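Local structure of aldehyde dehydrogenase family protein (Pseudomonas syringae pv. tomato, 5IUV) at residues G159-I164 with T239-G244; G179-T184 with D485-L490; N186-K191 with G215-L220; R263-A268 with S473-D478. The protein probably oxidises indole-3-acetaldehyde to the auxin indole-3-acetic acid as an NAD+-dependent dehydrogenase, a step that contributes to the virulence of this plant pathogen. All blocks are in the same frame, centred on the assembly; numbering follows the deposited sequence.

Contact 1 of 4, residues G159-I164 with T239-G244; sequences GVVAAI and TVVFTG. With NAD (nicotinamide-adenine-dinucleotide), chain C.
Val160-Ile164 and Thr239-Thr243 pair as neighbouring parallel strands at the heart of the Rossmann-type NAD-binding domain, their local axes only 18° apart. Four sound backbone bonds knit them in alternation: Thr239 O receives Ala162 N, Ala162 O receives Val241 N (2.8 Å), Val241 O receives Ile164 N (2.9 Å), and Ile164 O receives Thr243 N. At the start of the pairing, Thr239 N to Val160 O is weak, at 3.4 Å. Side chains alternate between the two faces. With Val161 and Thr239 lies the Ala163-Val241 pair, where Val241 chi1 of -64° places CG1 anti to the carbonyl carbon and CG2 between backbone N and carbonyl carbon, 3.7 Å from Ala163 CB. On the other face Ile164 uses both branches: CD1 reaches Val240 CG2 at 4.0 Å, while CG2 comes to the edge of the Phe242 ring, 3.8 Å from CD2. The same ring edge faces the dinucleotide, with Phe242 CE2 3.2 Å from NAD O4B, and Thr243 CG2 touches the nicotinamide at C3N (3.1 Å). The C-terminal ends of both strands thus border NAD, the usual site in this fold. Helix 246-258 packs against Val240 and Phe242, strand 187-191 bonds to the far edge of 160-164, and strand 263-267 continues the sheet beyond 239-243.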
# COMPACT_ATOMS: atom_id res chain seq x y z
N GLY A 159 -1.92 22.65 -7.26
CA GLY A 159 -2.01 24.10 -7.17
C GLY A 159 -3.42 24.63 -7.36
O GLY A 159 -4.20 24.69 -6.41
N VAL A 160 -3.75 25.02 -8.58
CA VAL A 160 -5.07 25.56 -8.89
C VAL A 160 -5.87 24.57 -9.73
O VAL A 160 -5.43 24.14 -10.80
CB VAL A 160 -4.97 26.90 -9.63
CG1 VAL A 160 -6.35 27.39 -10.07
CG2 VAL A 160 -4.29 27.93 -8.75
N VAL A 161 -7.05 24.20 -9.23
CA VAL A 161 -7.90 23.21 -9.87
C VAL A 161 -9.19 23.86 -10.37
O VAL A 161 -9.86 24.57 -9.62
CB VAL A 161 -8.25 22.07 -8.89
CG1 VAL A 161 -9.20 21.06 -9.54
CG2 VAL A 161 -6.98 21.39 -8.39
N ALA A 162 -9.52 23.66 -11.65
CA ALA A 162 -10.83 24.04 -12.15
C ALA A 162 -11.75 22.81 -12.13
O ALA A 162 -11.37 21.75 -12.61
CB ALA A 162 -10.74 24.63 -13.57
N ALA A 163 -12.92 22.95 -11.54
CA ALA A 163 -13.89 21.86 -11.51
C ALA A 163 -15.16 22.27 -12.23
O ALA A 163 -15.86 23.20 -11.82
CB ALA A 163 -14.20 21.46 -10.08
N ILE A 164 -15.46 21.57 -13.32
CA ILE A 164 -16.64 21.84 -14.13
C ILE A 164 -17.61 20.67 -13.97
O ILE A 164 -17.26 19.52 -14.29
CB ILE A 164 -16.26 22.03 -15.61
CG1 ILE A 164 -15.28 23.21 -15.77
CG2 ILE A 164 -17.49 22.28 -16.46
CD1 ILE A 164 -14.66 23.31 -17.15
N THR A 239 -4.93 21.97 -13.37
CA THR A 239 -5.71 20.75 -13.58
C THR A 239 -7.15 21.14 -13.79
O THR A 239 -7.66 22.02 -13.10
CB THR A 239 -5.60 19.79 -12.36
OG1 THR A 239 -4.24 19.34 -12.22
CG2 THR A 239 -6.52 18.60 -12.50
N VAL A 240 -7.82 20.50 -14.74
CA VAL A 240 -9.26 20.64 -14.82
C VAL A 240 -9.90 19.26 -14.62
O VAL A 240 -9.46 18.26 -15.19
CB VAL A 240 -9.71 21.28 -16.16
CG1 VAL A 240 -9.24 20.48 -17.36
CG2 VAL A 240 -11.23 21.47 -16.20
N VAL A 241 -10.91 19.21 -13.75
CA VAL A 241 -11.68 17.99 -13.61
C VAL A 241 -13.09 18.29 -14.08
O VAL A 241 -13.60 19.39 -13.86
CB VAL A 241 -11.68 17.45 -12.16
CG1 VAL A 241 -10.26 17.05 -11.78
CG2 VAL A 241 -12.23 18.49 -11.17
N PHE A 242 -13.69 17.31 -14.74
CA PHE A 242 -14.92 17.52 -15.48
C PHE A 242 -15.87 16.36 -15.33
O PHE A 242 -15.45 15.20 -15.34
CB PHE A 242 -14.60 17.74 -16.97
CG PHE A 242 -15.81 17.79 -17.87
CD1 PHE A 242 -16.23 16.66 -18.56
CD2 PHE A 242 -16.50 18.98 -18.06
CE1 PHE A 242 -17.34 16.71 -19.40
CE2 PHE A 242 -17.60 19.03 -18.90
CZ PHE A 242 -18.02 17.90 -19.57
N THR A 243 -17.14 16.67 -15.18
CA THR A 243 -18.19 15.67 -15.29
C THR A 243 -19.28 16.23 -16.21
O THR A 243 -19.80 17.33 -15.99
CB THR A 243 -18.78 15.31 -13.92
OG1 THR A 243 -17.79 14.64 -13.13
CG2 THR A 243 -19.95 14.40 -14.08
N GLY A 244 -19.60 15.49 -17.26
CA GLY A 244 -20.54 15.96 -18.25
C GLY A 244 -20.59 15.04 -19.46
O GLY A 244 -20.32 13.84 -19.34
PA NAD C . -22.34 19.06 -20.62
O1A NAD C . -21.22 18.32 -21.26
O2A NAD C . -23.24 19.79 -21.60
O5B NAD C . -21.77 20.09 -19.57
C5B NAD C . -21.20 19.76 -18.29
C4B NAD C . -20.58 21.02 -17.74
O4B NAD C . -19.62 21.53 -18.69
C3B NAD C . -21.52 22.19 -17.42
O3B NAD C . -21.08 22.89 -16.26
C2B NAD C . -21.40 23.07 -18.66
O2B NAD C . -21.71 24.43 -18.39
C1B NAD C . -19.92 22.87 -19.01
N9A NAD C . -19.53 23.12 -20.39
C8A NAD C . -20.32 23.06 -21.51
N7A NAD C . -19.71 23.42 -22.61
C5A NAD C . -18.42 23.73 -22.19
C6A NAD C . -17.27 24.13 -22.89
N6A NAD C . -17.24 24.38 -24.21
N1A NAD C . -16.13 24.29 -22.18
C2A NAD C . -16.16 24.09 -20.86
N3A NAD C . -17.19 23.72 -20.09
C4A NAD C . -18.30 23.54 -20.83
O3 NAD C . -23.24 18.03 -19.78
PN NAD C . -24.59 18.18 -18.93
O1N NAD C . -25.70 18.27 -19.91
O2N NAD C . -24.42 19.27 -17.94
O5D NAD C . -24.63 16.81 -18.10
C5D NAD C . -25.12 15.58 -18.68
C4D NAD C . -23.93 14.71 -19.00
O4D NAD C . -23.18 14.46 -17.79
C3D NAD C . -24.26 13.33 -19.55
O3D NAD C . -23.44 13.05 -20.68
C2D NAD C . -23.95 12.42 -18.35
O2D NAD C . -23.57 11.09 -18.66
C1D NAD C . -22.75 13.14 -17.70
N1N NAD C . -22.60 12.73 -16.24
C2N NAD C . -21.45 11.95 -15.95
C3N NAD C . -21.20 11.57 -14.64
C7N NAD C . -20.04 10.68 -14.27
O7N NAD C . -19.39 10.11 -15.16
N7N NAD C . -19.83 10.46 -12.99
C4N NAD C . -22.09 11.96 -13.64
C5N NAD C . -23.23 12.70 -13.96
C6N NAD C . -23.46 13.08 -15.27

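Contact 2 of 4, residues G179-T184 with D485-L490; sequences GPALST and DKYTEL
Pro180, Ala181 and Thr184, in and just after the C-terminal part of helix 170-183, pack on Tyr487, just before strand 488-496, and on Thr488, its first residue. A helix of the Rossmann-type domain thus meets the chain as it enters a strand that pairs antiparallel with strand 149-164 and runs out into the protruding arm, as in this family. The aromatic contact dominates. Ala181 CB stands over one face of the Tyr487 ring in a CH-pi contact, 3.7 Å from the centroid and 18° off the normal, while Lys486 CB lies toward the rim of the opposite face. Tyr487 CG is anti to its own carbonyl carbon (chi1 -55°), which sets the ring against Ala181, with CE2 beside Pro180 CG at 3.6 Å on an oblique approach. Apolar contact continues at the other end, where Thr184 CG2 and Thr488 CG2 meet at 3.6 Å, the two side chains roughly perpendicular. Polar groups serve each segment separately or work through third residues. Asn186 ND2 bonds to both Ala181 O and Tyr487 O and so ties the helix to the turn, and Thr488 OG1 is held by Arg155. Glu489, farther along the strand, forms a salt bridge with Arg477 of the second subunit, placing the contact near the subunit interface. Within 179-184, Gly179 O takes two bonds from opposite faces of its plane: Ser183 OG at 2.7 Å and Ser183 N at 3.0 Å.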
# COMPACT_ATOMS: atom_id res chain seq x y z
N GLY A 179 -14.20 17.36 -2.31
CA GLY A 179 -13.67 16.52 -1.24
C GLY A 179 -12.17 16.27 -1.35
O GLY A 179 -11.40 16.76 -0.53
N PRO A 180 -11.76 15.50 -2.35
CA PRO A 180 -10.33 15.22 -2.56
C PRO A 180 -9.50 16.44 -2.97
O PRO A 180 -8.34 16.56 -2.55
CB PRO A 180 -10.34 14.15 -3.67
CG PRO A 180 -11.68 14.31 -4.34
CD PRO A 180 -12.61 14.72 -3.26
N ALA A 181 -10.07 17.35 -3.77
CA ALA A 181 -9.30 18.50 -4.25
C ALA A 181 -8.94 19.45 -3.12
O ALA A 181 -7.80 19.90 -3.04
CB ALA A 181 -10.08 19.24 -5.35
N LEU A 182 -9.89 19.76 -2.25
CA LEU A 182 -9.59 20.63 -1.12
C LEU A 182 -8.77 19.90 -0.06
O LEU A 182 -7.86 20.48 0.54
CB LEU A 182 -10.88 21.18 -0.50
CG LEU A 182 -11.69 22.14 -1.37
CD1 LEU A 182 -13.06 22.40 -0.74
CD2 LEU A 182 -10.92 23.46 -1.58
N SER A 183 -9.09 18.62 0.17
CA SER A 183 -8.39 17.83 1.18
C SER A 183 -6.88 17.75 0.92
O SER A 183 -6.09 17.75 1.87
CB SER A 183 -8.96 16.42 1.28
OG SER A 183 -10.24 16.43 1.91
N THR A 184 -6.50 17.67 -0.35
CA THR A 184 -5.09 17.61 -0.71
C THR A 184 -4.40 18.97 -0.66
O THR A 184 -3.18 19.06 -0.81
CB THR A 184 -4.89 17.00 -2.12
OG1 THR A 184 -5.80 17.62 -3.04
CG2 THR A 184 -5.14 15.50 -2.09
N ASP A 485 -5.47 11.18 -6.26
CA ASP A 485 -4.37 11.19 -7.23
C ASP A 485 -4.60 12.18 -8.38
O ASP A 485 -3.65 12.57 -9.05
CB ASP A 485 -4.14 9.78 -7.78
CG ASP A 485 -3.58 8.83 -6.72
OD1 ASP A 485 -3.05 9.30 -5.69
OD2 ASP A 485 -3.66 7.60 -6.93
N LYS A 486 -5.84 12.59 -8.60
CA LYS A 486 -6.13 13.56 -9.66
C LYS A 486 -5.70 14.98 -9.27
O LYS A 486 -5.63 15.86 -10.13
CB LYS A 486 -7.62 13.55 -10.01
CG LYS A 486 -8.12 12.22 -10.51
CD LYS A 486 -9.50 12.35 -11.13
CE LYS A 486 -10.53 12.79 -10.12
NZ LYS A 486 -11.89 12.45 -10.64
N TYR A 487 -5.43 15.19 -7.99
CA TYR A 487 -5.21 16.54 -7.48
C TYR A 487 -3.80 16.72 -6.93
O TYR A 487 -3.49 17.74 -6.31
CB TYR A 487 -6.26 16.86 -6.41
CG TYR A 487 -7.66 16.67 -6.94
CD1 TYR A 487 -8.20 17.56 -7.85
CD2 TYR A 487 -8.41 15.56 -6.58
CE1 TYR A 487 -9.48 17.37 -8.36
CE2 TYR A 487 -9.67 15.36 -7.08
CZ TYR A 487 -10.21 16.27 -7.98
OH TYR A 487 -11.48 16.07 -8.49
N THR A 488 -2.95 15.73 -7.16
CA THR A 488 -1.57 15.81 -6.68
C THR A 488 -0.55 15.42 -7.74
O THR A 488 -0.89 14.84 -8.78
CB THR A 488 -1.35 14.92 -5.43
OG1 THR A 488 -1.67 13.56 -5.75
CG2 THR A 488 -2.23 15.37 -4.28
N GLU A 489 0.71 15.76 -7.47
CA GLU A 489 1.85 15.41 -8.32
C GLU A 489 2.84 14.59 -7.53
O GLU A 489 3.11 14.91 -6.37
CB GLU A 489 2.56 16.66 -8.85
CG GLU A 489 1.78 17.48 -9.85
CD GLU A 489 1.70 16.83 -11.21
OE1 GLU A 489 2.60 16.03 -11.56
OE2 GLU A 489 0.74 17.12 -11.94
N LEU A 490 3.40 13.56 -8.15
CA LEU A 490 4.47 12.77 -7.55
C LEU A 490 5.84 13.45 -7.65
O LEU A 490 6.20 14.00 -8.69
CB LEU A 490 4.54 11.39 -8.20
CG LEU A 490 3.47 10.39 -7.78
CD1 LEU A 490 3.47 9.20 -8.72
CD2 LEU A 490 3.72 9.93 -6.35

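Contact 3 of 4, residues N186-K191 with G215-L220; sequences NSVVLK and GVLNVL. With NAD (nicotinamide-adenine-dinucleotide), chain C.
Val188 O is gripped twice: by Asn218 N across the strands at 3.0 Å and by a water at 2.8 Å that also donates to Gly215 O, bridging the two oxygens just ahead of strand 217-219. Backbone bonds continue on both sides, from Val188 N to Val216 O (2.7 Å, nearly straight at 172°), from Leu190 N to Asn218 O and from Leu220 N to Leu190 O. This is the parallel pairing of a beta-alpha-beta unit, strand 187-191, helix 198-210 and strand 217-219. Leu217 CD1 touches Val188 CB and Leu190 CB, both at 4.3 Å, and on the other face Val189 CG1 meets Leu220 CD1 at 3.7 Å. The Asn218 amide is held beyond the pair, by Gln25 N and Ser65 OG. Lys191 bends at two bonds (chi2 -63°, chi3 -68°); its CG passes 3.3 Å from Leu220 O, a buried oxygen with no polar partner in the model, and its NZ ends on the adenosine ribose. There NZ, of a residue known to bind NAD, bonds to both hydroxyl oxygens, at 2.7 Å to NAD O2B, and to Gly222 O as well; Glu194 OE1 is also hydrogen-bonded to NAD. Helices 170-183 and 198-210 pack on the side of Leu190 and Leu217, helix 224-232 lies against Val189 and Leu220, and strand 149-164 bonds to the other edge of 187-191.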
# COMPACT_ATOMS: atom_id res chain seq x y z
N ASN A 186 -5.35 21.92 -2.51
CA ASN A 186 -5.48 22.81 -3.67
C ASN A 186 -6.45 23.97 -3.46
O ASN A 186 -7.32 23.91 -2.59
CB ASN A 186 -5.92 22.02 -4.90
CG ASN A 186 -4.93 20.94 -5.28
OD1 ASN A 186 -3.92 21.22 -5.91
ND2 ASN A 186 -5.23 19.71 -4.90
N SER A 187 -6.30 25.01 -4.27
CA SER A 187 -7.37 25.98 -4.44
C SER A 187 -8.24 25.51 -5.60
O SER A 187 -7.72 24.98 -6.58
CB SER A 187 -6.83 27.39 -4.72
OG SER A 187 -6.10 27.88 -3.61
N VAL A 188 -9.55 25.69 -5.47
CA VAL A 188 -10.48 25.21 -6.48
C VAL A 188 -11.36 26.34 -7.01
O VAL A 188 -11.89 27.13 -6.23
CB VAL A 188 -11.38 24.08 -5.92
CG1 VAL A 188 -12.41 23.61 -6.96
CG2 VAL A 188 -10.52 22.92 -5.45
N VAL A 189 -11.48 26.42 -8.33
CA VAL A 189 -12.49 27.26 -8.96
C VAL A 189 -13.58 26.35 -9.52
O VAL A 189 -13.36 25.60 -10.48
CB VAL A 189 -11.91 28.13 -10.09
CG1 VAL A 189 -13.01 29.01 -10.69
CG2 VAL A 189 -10.75 28.97 -9.57
N LEU A 190 -14.74 26.41 -8.88
CA LEU A 190 -15.88 25.57 -9.21
C LEU A 190 -16.80 26.28 -10.20
O LEU A 190 -17.20 27.43 -9.97
CB LEU A 190 -16.64 25.20 -7.93
CG LEU A 190 -17.92 24.38 -8.05
CD1 LEU A 190 -17.63 23.02 -8.67
CD2 LEU A 190 -18.53 24.22 -6.67
N LYS A 191 -17.13 25.59 -11.29
CA LYS A 191 -18.02 26.13 -12.32
C LYS A 191 -19.22 25.20 -12.45
O LYS A 191 -19.18 24.22 -13.18
CB LYS A 191 -17.29 26.24 -13.67
CG LYS A 191 -17.74 27.40 -14.56
CD LYS A 191 -19.21 27.29 -14.99
CE LYS A 191 -19.46 26.13 -15.94
NZ LYS A 191 -20.89 26.05 -16.37
N GLY A 215 -10.34 32.72 -1.03
CA GLY A 215 -9.56 32.45 -2.22
C GLY A 215 -9.39 30.97 -2.53
O GLY A 215 -9.08 30.61 -3.66
N VAL A 216 -9.62 30.11 -1.54
CA VAL A 216 -9.36 28.68 -1.72
C VAL A 216 -10.52 27.99 -2.46
O VAL A 216 -10.30 27.05 -3.23
CB VAL A 216 -9.09 27.99 -0.36
CG1 VAL A 216 -9.02 26.48 -0.52
CG2 VAL A 216 -7.78 28.52 0.24
N LEU A 217 -11.74 28.46 -2.23
CA LEU A 217 -12.88 27.99 -3.01
C LEU A 217 -13.66 29.16 -3.61
O LEU A 217 -14.36 29.90 -2.90
CB LEU A 217 -13.80 27.12 -2.15
CG LEU A 217 -15.11 26.68 -2.81
CD1 LEU A 217 -14.85 25.86 -4.06
CD2 LEU A 217 -16.00 25.91 -1.83
N ASN A 218 -13.50 29.34 -4.92
CA ASN A 218 -14.21 30.37 -5.66
C ASN A 218 -15.24 29.69 -6.54
O ASN A 218 -14.99 28.61 -7.06
CB ASN A 218 -13.24 31.20 -6.51
CG ASN A 218 -12.29 32.04 -5.67
OD1 ASN A 218 -12.62 32.47 -4.57
ND2 ASN A 218 -11.09 32.29 -6.21
N VAL A 219 -16.40 30.33 -6.72
CA VAL A 219 -17.48 29.74 -7.51
C VAL A 219 -17.93 30.68 -8.63
O VAL A 219 -18.33 31.82 -8.37
CB VAL A 219 -18.70 29.38 -6.63
CG1 VAL A 219 -19.83 28.80 -7.49
CG2 VAL A 219 -18.29 28.39 -5.54
N LEU A 220 -17.88 30.20 -9.87
CA LEU A 220 -18.24 31.02 -11.02
C LEU A 220 -19.43 30.44 -11.81
O LEU A 220 -19.24 29.58 -12.67
CB LEU A 220 -17.05 31.17 -11.96
CG LEU A 220 -15.76 31.73 -11.36
CD1 LEU A 220 -14.68 31.87 -12.44
CD2 LEU A 220 -16.03 33.08 -10.68
PA NAD C . -22.34 19.06 -20.62
O1A NAD C . -21.22 18.32 -21.26
O2A NAD C . -23.24 19.79 -21.60
O5B NAD C . -21.77 20.09 -19.57
C5B NAD C . -21.20 19.76 -18.29
C4B NAD C . -20.58 21.02 -17.74
O4B NAD C . -19.62 21.53 -18.69
C3B NAD C . -21.52 22.19 -17.42
O3B NAD C . -21.08 22.89 -16.26
C2B NAD C . -21.40 23.07 -18.66
O2B NAD C . -21.71 24.43 -18.39
C1B NAD C . -19.92 22.87 -19.01
N9A NAD C . -19.53 23.12 -20.39
C8A NAD C . -20.32 23.06 -21.51
N7A NAD C . -19.71 23.42 -22.61
C5A NAD C . -18.42 23.73 -22.19
C6A NAD C . -17.27 24.13 -22.89
N6A NAD C . -17.24 24.38 -24.21
N1A NAD C . -16.13 24.29 -22.18
C2A NAD C . -16.16 24.09 -20.86
N3A NAD C . -17.19 23.72 -20.09
C4A NAD C . -18.30 23.54 -20.83
O3 NAD C . -23.24 18.03 -19.78
PN NAD C . -24.59 18.18 -18.93
O1N NAD C . -25.70 18.27 -19.91
O2N NAD C . -24.42 19.27 -17.94
O5D NAD C . -24.63 16.81 -18.10
C5D NAD C . -25.12 15.58 -18.68
C4D NAD C . -23.93 14.71 -19.00
O4D NAD C . -23.18 14.46 -17.79
C3D NAD C . -24.26 13.33 -19.55
O3D NAD C . -23.44 13.05 -20.68
C2D NAD C . -23.95 12.42 -18.35
O2D NAD C . -23.57 11.09 -18.66
C1D NAD C . -22.75 13.14 -17.70
N1N NAD C . -22.60 12.73 -16.24
C2N NAD C . -21.45 11.95 -15.95
C3N NAD C . -21.20 11.57 -14.64
C7N NAD C . -20.04 10.68 -14.27
O7N NAD C . -19.39 10.11 -15.16
N7N NAD C . -19.83 10.46 -12.99
C4N NAD C . -22.09 11.96 -13.64
C5N NAD C . -23.23 12.70 -13.96
C6N NAD C . -23.46 13.08 -15.27
O HOH W 1 -10.32 29.38 -5.94

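Contact 4 of 4, residues R263-A268 with S473-D478; sequences RVWLEA and SGNGRD. With NAD (nicotinamide-adenine-dinucleotide), chain C.
The Trp265 indole and the Asn475 amide lie almost parallel, their planes 12° apart, with ND2 approaching CE3 obliquely at 3.5 Å; Asn475 O sits in the indole plane at its edge and Gly476 CA also touches the six-membered ring. A second flat pair is formed by the stacked carboxylates of Glu267 and Asp478, OE2 to OD2 3.6 Å. Asp478 OD2 has a second partner in Lys177, with which it forms a salt bridge. The Asn475 amide imitates a strand backbone: ND2 gives Val264 O a straight bond (3.1 Å, 174°) that lies in both the amide and the carbonyl planes, whereas OD1 takes Leu266 N at 2.9 Å from above its plane. Here a two-residue strand around Gly474 and Asn475, poorly bonded, runs antiparallel to strand 263-267 along the edge of the Rossmann-type sheet. Its main chain adds Asn475 N to Leu266 O (2.9 Å) and, just beyond, Ala268 N to Ser473 O (2.8 Å), while Glu267 and Gly474 form a non-hydrogen-bonded pair between them. One water bridges Leu266 O and Gly476 O, and another joins Asn475 O to Glu267 OE2. Glu267, the predicted active-site residue, turns OE1 to the nicotinamide amide, where the bond from NAD N7N is weak at 3.4 Å. Arg477 reaches the second subunit, bonding Glu489 and Leu490 there.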
# COMPACT_ATOMS: atom_id res chain seq x y z
N ARG A 263 -3.41 19.15 -16.64
CA ARG A 263 -3.94 17.79 -16.49
C ARG A 263 -5.46 17.83 -16.72
O ARG A 263 -6.13 18.77 -16.31
CB ARG A 263 -3.61 17.19 -15.12
CG ARG A 263 -2.15 16.84 -14.92
CD ARG A 263 -1.34 18.01 -14.37
NE ARG A 263 0.03 17.60 -14.08
CZ ARG A 263 1.05 17.75 -14.92
NH1 ARG A 263 0.87 18.32 -16.11
NH2 ARG A 263 2.26 17.34 -14.57
N VAL A 264 -5.98 16.81 -17.39
CA VAL A 264 -7.40 16.73 -17.70
C VAL A 264 -7.97 15.40 -17.22
O VAL A 264 -7.49 14.34 -17.61
CB VAL A 264 -7.65 16.86 -19.23
CG1 VAL A 264 -9.13 16.69 -19.55
CG2 VAL A 264 -7.15 18.20 -19.73
N TRP A 265 -8.97 15.47 -16.36
CA TRP A 265 -9.60 14.27 -15.83
C TRP A 265 -11.09 14.33 -16.11
O TRP A 265 -11.76 15.29 -15.74
CB TRP A 265 -9.36 14.14 -14.32
CG TRP A 265 -7.91 14.11 -13.93
CD1 TRP A 265 -7.16 15.16 -13.46
CD2 TRP A 265 -7.03 12.99 -13.98
NE1 TRP A 265 -5.88 14.75 -13.21
CE2 TRP A 265 -5.77 13.42 -13.52
CE3 TRP A 265 -7.19 11.65 -14.35
CZ2 TRP A 265 -4.68 12.57 -13.43
CZ3 TRP A 265 -6.11 10.81 -14.26
CH2 TRP A 265 -4.87 11.27 -13.80
N LEU A 266 -11.61 13.29 -16.76
CA LEU A 266 -12.96 13.32 -17.32
C LEU A 266 -13.86 12.22 -16.77
O LEU A 266 -13.45 11.07 -16.67
CB LEU A 266 -12.90 13.20 -18.85
CG LEU A 266 -11.93 14.16 -19.54
CD1 LEU A 266 -11.64 13.74 -20.98
CD2 LEU A 266 -12.49 15.57 -19.48
N GLU A 267 -15.09 12.59 -16.46
CA GLU A 267 -16.15 11.64 -16.15
C GLU A 267 -17.29 11.95 -17.11
O GLU A 267 -17.92 12.99 -17.00
CB GLU A 267 -16.61 11.76 -14.70
CG GLU A 267 -15.51 11.53 -13.67
CD GLU A 267 -15.59 10.15 -13.03
OE1 GLU A 267 -16.60 9.45 -13.27
OE2 GLU A 267 -14.66 9.77 -12.29
N ALA A 268 -17.54 11.06 -18.07
CA ALA A 268 -18.42 11.39 -19.17
C ALA A 268 -19.63 10.47 -19.25
O ALA A 268 -20.06 9.92 -18.24
CB ALA A 268 -17.65 11.37 -20.48
N SER A 473 -16.06 6.91 -21.66
CA SER A 473 -16.77 7.32 -20.44
C SER A 473 -15.86 8.10 -19.50
O SER A 473 -16.29 8.57 -18.45
CB SER A 473 -17.35 6.09 -19.72
OG SER A 473 -18.46 5.57 -20.43
N GLY A 474 -14.59 8.25 -19.88
CA GLY A 474 -13.70 9.11 -19.13
C GLY A 474 -12.37 8.50 -18.71
O GLY A 474 -12.03 7.38 -19.09
N ASN A 475 -11.62 9.26 -17.92
CA ASN A 475 -10.36 8.78 -17.36
C ASN A 475 -10.25 9.24 -15.91
O ASN A 475 -10.73 10.32 -15.55
CB ASN A 475 -9.16 9.28 -18.17
CG ASN A 475 -8.99 10.79 -18.09
OD1 ASN A 475 -9.94 11.53 -18.31
ND2 ASN A 475 -7.79 11.24 -17.75
N GLY A 476 -9.60 8.43 -15.08
CA GLY A 476 -9.51 8.74 -13.66
C GLY A 476 -10.77 8.36 -12.90
O GLY A 476 -11.78 7.98 -13.48
N ARG A 477 -10.71 8.48 -11.58
CA ARG A 477 -11.79 7.98 -10.74
C ARG A 477 -12.17 8.98 -9.66
O ARG A 477 -11.31 9.64 -9.09
CB ARG A 477 -11.38 6.65 -10.09
CG ARG A 477 -11.05 5.53 -11.08
CD ARG A 477 -12.31 5.02 -11.77
NE ARG A 477 -12.06 3.93 -12.71
CZ ARG A 477 -11.83 4.09 -14.01
NH1 ARG A 477 -11.80 5.31 -14.54
NH2 ARG A 477 -11.64 3.03 -14.79
N ASP A 478 -13.48 9.08 -9.41
CA ASP A 478 -14.01 9.82 -8.27
C ASP A 478 -14.31 8.84 -7.14
O ASP A 478 -14.45 7.64 -7.38
CB ASP A 478 -15.29 10.58 -8.65
CG ASP A 478 -15.01 11.85 -9.44
OD1 ASP A 478 -13.88 12.37 -9.37
OD2 ASP A 478 -15.93 12.34 -10.12
PA NAD C . -22.34 19.06 -20.62
O1A NAD C . -21.22 18.32 -21.26
O2A NAD C . -23.24 19.79 -21.60
O5B NAD C . -21.77 20.09 -19.57
C5B NAD C . -21.20 19.76 -18.29
C4B NAD C . -20.58 21.02 -17.74
O4B NAD C . -19.62 21.53 -18.69
C3B NAD C . -21.52 22.19 -17.42
O3B NAD C . -21.08 22.89 -16.26
C2B NAD C . -21.40 23.07 -18.66
O2B NAD C . -21.71 24.43 -18.39
C1B NAD C . -19.92 22.87 -19.01
N9A NAD C . -19.53 23.12 -20.39
C8A NAD C . -20.32 23.06 -21.51
N7A NAD C . -19.71 23.42 -22.61
C5A NAD C . -18.42 23.73 -22.19
C6A NAD C . -17.27 24.13 -22.89
N6A NAD C . -17.24 24.38 -24.21
N1A NAD C . -16.13 24.29 -22.18
C2A NAD C . -16.16 24.09 -20.86
N3A NAD C . -17.19 23.72 -20.09
C4A NAD C . -18.30 23.54 -20.83
O3 NAD C . -23.24 18.03 -19.78
PN NAD C . -24.59 18.18 -18.93
O1N NAD C . -25.70 18.27 -19.91
O2N NAD C . -24.42 19.27 -17.94
O5D NAD C . -24.63 16.81 -18.10
C5D NAD C . -25.12 15.58 -18.68
C4D NAD C . -23.93 14.71 -19.00
O4D NAD C . -23.18 14.46 -17.79
C3D NAD C . -24.26 13.33 -19.55
O3D NAD C . -23.44 13.05 -20.68
C2D NAD C . -23.95 12.42 -18.35
O2D NAD C . -23.57 11.09 -18.66
C1D NAD C . -22.75 13.14 -17.70
N1N NAD C . -22.60 12.73 -16.24
C2N NAD C . -21.45 11.95 -15.95
C3N NAD C . -21.20 11.57 -14.64
C7N NAD C . -20.04 10.68 -14.27
O7N NAD C . -19.39 10.11 -15.16
N7N NAD C . -19.83 10.46 -12.99
C4N NAD C . -22.09 11.96 -13.64
C5N NAD C . -23.23 12.70 -13.96
C6N NAD C . -23.46 13.08 -15.27
O HOH W 2 -13.82 8.71 -15.31
O HOH W 3 -12.12 11.37 -13.26

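How the contacts relate
All four contacts belong to one mixed sheet and its flanks. Contact 1 is its buried centre; contact 3 continues it on one side through Val161 O to Val189 N, and contact 4 on the other through Phe242 O to Glu267 N. Contacts 1 and 3 are regular parallel pairings with mostly aliphatic faces, whereas contact 4, at the sheet edge and the subunit interface, adds the Asn475 amide, a carboxylate pair and two waters to a few backbone bonds. These three touch NAD at different places, from adenosine ribose to nicotinamide. Contact 2 stays off the cofactor and is apolar, its Tyr487 ring packing against Val161 and Val241 of contact 1; like contact 4 it reaches the second subunit.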